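Local coordinates for protein Pre-mRNA-splicing factor 38 (Chaetomium thermophilum, PDB 5F5T) that is probably required for pre-mRNA splicing in the nucleus, as a spliceosome component of the PRP38 family, at residues C90-L95 with R120-F125; F116-A121 with K149-G154. All blocks are in the same frame, centred on the assembly; numbering follows the deposited sequence.

Contact 1 of 2, residues C90-L95 with R120-F125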
loop_
_atom_site.group_PDB
_atom_site.type_symbol
_atom_site.label_atom_id
_atom_site.label_comp_id
_atom_site.label_asym_id
_atom_site.label_seq_id
_atom_site.Cartn_x
_atom_site.Cartn_y
_atom_site.Cartn_z
ATOM N N CYS A 90 8.506 -3.211 13.137
ATOM C CA CYS A 90 8.312 -3.875 14.418
ATOM C C CYS A 90 6.925 -3.586 14.967
ATOM O O CYS A 90 6.247 -4.479 15.474
ATOM C CB CYS A 90 9.371 -3.427 15.424
ATOM S SG CYS A 90 11.053 -3.906 14.992
ATOM N N LEU A 91 6.506 -2.333 14.853
ATOM C CA LEU A 91 5.190 -1.929 15.320
ATOM C C LEU A 91 4.100 -2.544 14.461
ATOM O O LEU A 91 3.028 -2.874 14.962
ATOM C CB LEU A 91 5.070 -0.405 15.337
ATOM C CG LEU A 91 5.858 0.235 16.478
ATOM C CD1 LEU A 91 5.755 1.749 16.450
ATOM C CD2 LEU A 91 5.359 -0.309 17.809
ATOM N N ALA A 92 4.374 -2.714 13.171
ATOM C CA ALA A 92 3.426 -3.407 12.306
ATOM C C ALA A 92 3.233 -4.842 12.787
ATOM O O ALA A 92 2.107 -5.336 12.873
ATOM C CB ALA A 92 3.897 -3.386 10.865
ATOM N N PHE A 93 4.340 -5.502 13.114
ATOM C CA PHE A 93 4.291 -6.877 13.592
ATOM C C PHE A 93 3.537 -6.950 14.908
ATOM O O PHE A 93 2.741 -7.867 15.135
ATOM C CB PHE A 93 5.700 -7.445 13.761
ATOM C CG PHE A 93 5.725 -8.898 14.143
ATOM C CD1 PHE A 93 5.344 -9.875 13.237
ATOM C CD2 PHE A 93 6.130 -9.287 15.409
ATOM C CE1 PHE A 93 5.365 -11.216 13.587
ATOM C CE2 PHE A 93 6.154 -10.627 15.766
ATOM C CZ PHE A 93 5.770 -11.591 14.851
ATOM N N LYS A 94 3.772 -5.963 15.763
ATOM C CA LYS A 94 3.064 -5.895 17.030
ATOM C C LYS A 94 1.569 -5.716 16.812
ATOM O O LYS A 94 0.767 -6.285 17.536
ATOM C CB LYS A 94 3.600 -4.755 17.890
ATOM C CG LYS A 94 2.970 -4.689 19.269
ATOM C CD LYS A 94 2.940 -6.057 19.928
ATOM C CE LYS A 94 4.068 -6.219 20.930
ATOM N NZ LYS A 94 3.789 -7.305 21.913
ATOM N N LEU A 95 1.200 -4.937 15.803
ATOM C CA LEU A 95 -0.204 -4.760 15.465
ATOM C C LEU A 95 -0.791 -6.085 14.997
ATOM O O LEU A 95 -1.932 -6.418 15.322
ATOM C CB LEU A 95 -0.377 -3.687 14.392
ATOM C CG LEU A 95 -0.512 -2.254 14.911
ATOM C CD1 LEU A 95 -0.731 -1.297 13.757
ATOM C CD2 LEU A 95 -1.631 -2.136 15.933
ATOM N N ARG A 120 -0.668 7.075 10.253
ATOM C CA ARG A 120 -1.496 6.776 9.088
ATOM C C ARG A 120 -0.802 5.784 8.174
ATOM O O ARG A 120 -1.443 4.904 7.601
ATOM C CB ARG A 120 -1.845 8.052 8.311
ATOM C CG ARG A 120 -2.577 7.779 7.004
ATOM C CD ARG A 120 -3.250 9.010 6.423
ATOM N NE ARG A 120 -4.104 9.671 7.403
ATOM C CZ ARG A 120 -4.737 10.819 7.194
ATOM N NH1 ARG A 120 -5.492 11.337 8.152
ATOM N NH2 ARG A 120 -4.616 11.451 6.032
ATOM N N ALA A 121 0.509 5.943 8.027
ATOM C CA ALA A 121 1.286 5.028 7.196
ATOM C C ALA A 121 1.233 3.616 7.768
ATOM O O ALA A 121 1.025 2.646 7.037
ATOM C CB ALA A 121 2.720 5.500 7.085
ATOM N N LEU A 122 1.388 3.518 9.086
ATOM C CA LEU A 122 1.334 2.241 9.779
ATOM C C LEU A 122 -0.033 1.600 9.630
ATOM O O LEU A 122 -0.140 0.424 9.285
ATOM C CB LEU A 122 1.654 2.422 11.264
ATOM C CG LEU A 122 1.721 1.130 12.085
ATOM C CD1 LEU A 122 2.608 0.103 11.391
ATOM C CD2 LEU A 122 2.181 1.382 13.515
ATOM N N ALA A 123 -1.077 2.389 9.864
ATOM C CA ALA A 123 -2.445 1.891 9.779
ATOM C C ALA A 123 -2.759 1.413 8.368
ATOM O O ALA A 123 -3.373 0.368 8.186
ATOM C CB ALA A 123 -3.430 2.961 10.213
ATOM N N ALA A 124 -2.332 2.179 7.372
ATOM C CA ALA A 124 -2.557 1.815 5.982
ATOM C C ALA A 124 -1.829 0.517 5.648
ATOM O O ALA A 124 -2.379 -0.356 4.975
ATOM C CB ALA A 124 -2.109 2.929 5.060
ATOM N N PHE A 125 -0.597 0.395 6.138
ATOM C CA PHE A 125 0.198 -0.812 5.931
ATOM C C PHE A 125 -0.538 -2.019 6.505
ATOM O O PHE A 125 -0.754 -3.020 5.815
ATOM C CB PHE A 125 1.572 -0.659 6.588
ATOM C CG PHE A 125 2.533 -1.780 6.286
ATOM C CD1 PHE A 125 2.561 -2.380 5.038
ATOM C CD2 PHE A 125 3.417 -2.229 7.256
ATOM C CE1 PHE A 125 3.453 -3.406 4.765
ATOM C CE2 PHE A 125 4.308 -3.255 6.990
ATOM C CZ PHE A 125 4.326 -3.843 5.741
#
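The backbone bond from Leu95 N to Leu91 O (2.9 Å) sets these two leucines one turn apart on helix 87-98, and with Ala92 between them they form the surface against which Leu122 of helix 117-130 packs. From the facing helix Leu122 holds CG anti to the backbone N (chi1 -176°), which carries it toward helix 87-98, where the branch spreads its methyls over Leu91, Ala92 and Leu95. Leu122 CD1 lies 3.7 Å from Ala92 CA, at the nearest backbone approach, Ala92 CA to Leu122 CA being 6.5 Å. Leu122 CD2 is 3.9 Å from Leu91 CB. Leu95 and Leu122 meet tip to tip, Leu95 CD1 standing 3.8 Å from Leu122 CG. One turn further along, the CD2 side of the Phe125 ring meets the methyl of Ala92 at an oblique angle, 3.8 Å between Phe125 CD2 and Ala92 CB. The contact is wholly apolar, and Val68 of helix 61-71 touches both Leu91 and Leu122, closing a three-helix cluster. The axes of the two segments pass 10.1 Å apart, crossing at -49°; with every touching residue buried, the pair belongs to the core of the mostly helical PRP38-family fold.

Contact 2 of 2, residues F116-A121 with K149-G154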
loop_
_atom_site.group_PDB
_atom_site.type_symbol
_atom_site.label_atom_id
_atom_site.label_comp_id
_atom_site.label_asym_id
_atom_site.label_seq_id
_atom_site.Cartn_x
_atom_site.Cartn_y
_atom_site.Cartn_z
ATOM N N PHE A 116 -0.738 12.510 13.104
ATOM C CA PHE A 116 0.566 11.873 12.906
ATOM C C PHE A 116 0.626 11.025 11.642
ATOM O O PHE A 116 0.035 9.938 11.566
ATOM C CB PHE A 116 0.927 11.006 14.108
ATOM C CG PHE A 116 0.665 11.667 15.429
ATOM C CD1 PHE A 116 1.428 12.749 15.851
ATOM C CD2 PHE A 116 -0.344 11.205 16.251
ATOM C CE1 PHE A 116 1.179 13.354 17.076
ATOM C CE2 PHE A 116 -0.597 11.802 17.473
ATOM C CZ PHE A 116 0.166 12.879 17.886
ATOM N N LYS A 117 1.377 11.521 10.665
ATOM C CA LYS A 117 1.429 10.912 9.345
ATOM C C LYS A 117 1.964 9.483 9.368
ATOM O O LYS A 117 1.489 8.644 8.613
ATOM C CB LYS A 117 2.270 11.765 8.390
ATOM C CG LYS A 117 3.623 12.178 8.937
ATOM C CD LYS A 117 4.201 13.330 8.135
ATOM C CE LYS A 117 5.645 13.580 8.489
ATOM N NZ LYS A 117 6.237 14.533 7.516
ATOM N N TYR A 118 2.968 9.204 10.195
ATOM C CA TYR A 118 3.517 7.849 10.270
ATOM C C TYR A 118 2.511 6.880 10.898
ATOM O O TYR A 118 2.525 5.685 10.608
ATOM C CB TYR A 118 4.843 7.842 11.033
ATOM C CG TYR A 118 5.963 8.429 10.207
ATOM C CD1 TYR A 118 6.472 7.741 9.116
ATOM C CD2 TYR A 118 6.465 9.697 10.478
ATOM C CE1 TYR A 118 7.473 8.279 8.334
ATOM C CE2 TYR A 118 7.469 10.249 9.695
ATOM C CZ TYR A 118 7.967 9.532 8.626
ATOM O OH TYR A 118 8.962 10.067 7.843
ATOM N N LEU A 119 1.629 7.393 11.749
ATOM C CA LEU A 119 0.558 6.565 12.291
ATOM C C LEU A 119 -0.384 6.144 11.162
ATOM O O LEU A 119 -0.849 5.002 11.119
ATOM C CB LEU A 119 -0.214 7.302 13.384
ATOM C CG LEU A 119 -1.321 6.489 14.059
ATOM C CD1 LEU A 119 -0.763 5.152 14.544
ATOM C CD2 LEU A 119 -1.920 7.259 15.217
ATOM N N ARG A 120 -0.668 7.075 10.253
ATOM C CA ARG A 120 -1.496 6.776 9.088
ATOM C C ARG A 120 -0.802 5.784 8.174
ATOM O O ARG A 120 -1.443 4.904 7.601
ATOM C CB ARG A 120 -1.845 8.052 8.311
ATOM C CG ARG A 120 -2.577 7.779 7.004
ATOM C CD ARG A 120 -3.250 9.010 6.423
ATOM N NE ARG A 120 -4.104 9.671 7.403
ATOM C CZ ARG A 120 -4.737 10.819 7.194
ATOM N NH1 ARG A 120 -5.492 11.337 8.152
ATOM N NH2 ARG A 120 -4.616 11.451 6.032
ATOM N N ALA A 121 0.509 5.943 8.027
ATOM C CA ALA A 121 1.286 5.028 7.196
ATOM C C ALA A 121 1.233 3.616 7.768
ATOM O O ALA A 121 1.025 2.646 7.037
ATOM C CB ALA A 121 2.720 5.500 7.085
ATOM N N LYS A 149 5.024 14.729 3.406
ATOM C CA LYS A 149 6.306 14.077 3.171
ATOM C C LYS A 149 6.610 12.981 4.187
ATOM O O LYS A 149 6.350 13.131 5.380
ATOM C CB LYS A 149 7.427 15.114 3.194
ATOM C CG LYS A 149 7.242 16.243 2.211
ATOM C CD LYS A 149 8.322 17.285 2.381
ATOM C CE LYS A 149 8.125 18.430 1.402
ATOM N NZ LYS A 149 9.141 19.486 1.595
ATOM N N LEU A 150 7.198 11.894 3.700
ATOM C CA LEU A 150 7.646 10.788 4.535
ATOM C C LEU A 150 9.080 10.426 4.176
ATOM O O LEU A 150 9.503 10.596 3.030
ATOM C CB LEU A 150 6.752 9.560 4.354
ATOM C CG LEU A 150 5.270 9.633 4.715
ATOM C CD1 LEU A 150 4.607 8.307 4.383
ATOM C CD2 LEU A 150 5.079 9.979 6.181
ATOM N N ARG A 151 9.820 9.899 5.145
ATOM C CA ARG A 151 11.162 9.416 4.866
ATOM C C ARG A 151 11.077 7.911 4.653
ATOM O O ARG A 151 10.326 7.216 5.341
ATOM C CB ARG A 151 12.134 9.724 6.005
ATOM C CG ARG A 151 12.274 11.199 6.332
ATOM C CD ARG A 151 12.915 12.032 5.240
ATOM N NE ARG A 151 14.149 11.527 4.665
ATOM C CZ ARG A 151 14.704 12.072 3.587
ATOM N NH1 ARG A 151 14.110 13.105 3.007
ATOM N NH2 ARG A 151 15.833 11.594 3.083
ATOM N N ARG A 152 11.842 7.412 3.694
ATOM C CA ARG A 152 11.931 5.983 3.448
ATOM C C ARG A 152 13.378 5.551 3.619
ATOM O O ARG A 152 14.281 6.251 3.183
ATOM C CB ARG A 152 11.415 5.667 2.046
ATOM C CG ARG A 152 11.708 4.271 1.535
ATOM C CD ARG A 152 11.152 4.123 0.129
ATOM N NE ARG A 152 11.626 5.196 -0.744
ATOM C CZ ARG A 152 10.984 5.621 -1.828
ATOM N NH1 ARG A 152 9.830 5.071 -2.180
ATOM N NH2 ARG A 152 11.495 6.603 -2.560
ATOM N N LYS A 153 13.609 4.401 4.243
ATOM C CA LYS A 153 14.977 4.013 4.564
ATOM C C LYS A 153 15.677 3.388 3.370
ATOM O O LYS A 153 15.240 2.366 2.847
ATOM C CB LYS A 153 15.011 3.045 5.743
ATOM C CG LYS A 153 16.418 2.756 6.247
ATOM C CD LYS A 153 16.971 3.913 7.059
ATOM C CE LYS A 153 18.431 3.673 7.411
ATOM N NZ LYS A 153 18.635 2.314 7.981
ATOM N N GLY A 154 16.763 4.026 2.947
ATOM C CA GLY A 154 17.572 3.562 1.836
ATOM C C GLY A 154 18.829 2.859 2.306
ATOM O O GLY A 154 18.960 2.515 3.482
#
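Tyr118 lays one face of its ring against the CD2 methyl of Leu150, a CH-pi contact in which Leu150 CD2 stands 3.9 Å from the Tyr118 ring centroid and 20° off the normal. The motif is a beta-hairpin, strands 149-153 and 158-162, packed across the first turn of helix 117-130. The methyl sits nearer the rim than the middle of the ring, with Leu150 CD2 3.6 Å from Tyr118 CE1. Beside the ring, the aliphatic part of Lys117 also reaches this methyl, Lys117 CG coming within 3.8 Å of Leu150 CD2; Met163 of helix 163-172 touches Leu150 as well. Leu150 thus rests in the angle between two successive helix residues, each running past it in the opposite direction.

Lys117 places CG between its backbone N and carbonyl carbon (chi1 49°), and from there an extended chain carries the ammonium to the strand, Lys117 NZ donating to Lys149 O at 2.6 Å. Beyond the two segments, the same nitrogen forms a salt bridge with an acidic side chain of another protein chain, so it ties helix, strand and partner together. An alanine here would be likely to leave both the Lys149 carbonyl and that acidic group without their shared donor, and to remove the methylene contact with the Leu150 methyl.

Strand 149-153 pairs with its hairpin partner through Leu150 and Arg152, while the backbone of Arg151 is turned to the opposite side. The guanidinium of Arg151 is engaged within the hairpin, NE bonding to Thr158. Arg151 N approaches the Tyr118 ring at its edge, near the plane, and donates to Tyr118 OH across 2.8 Å, with a nearly straight N-H...O angle of 167°.

Helix 117-130 serves both contacts, and the pair illustrates how one helix can change its chemistry along its length. Contact 1, whose centre lies about 5 Å from the centre of the chain, is core: every touching residue is buried and only hydrocarbon meets hydrocarbon, helix against helix. Contact 2, whose centre lies about 11 Å from that of contact 1, uses the helix start and is partly buried; there a strand replaces the helix as partner, and polar bonds join the apolar overlap. No second protein chain touches the segments of contact 1, whereas contact 2 is bonded to one. The segments overlap at Arg120 and Ala121, and helix 61-71 lies beside both, touching Leu122 and Tyr118 through Val68.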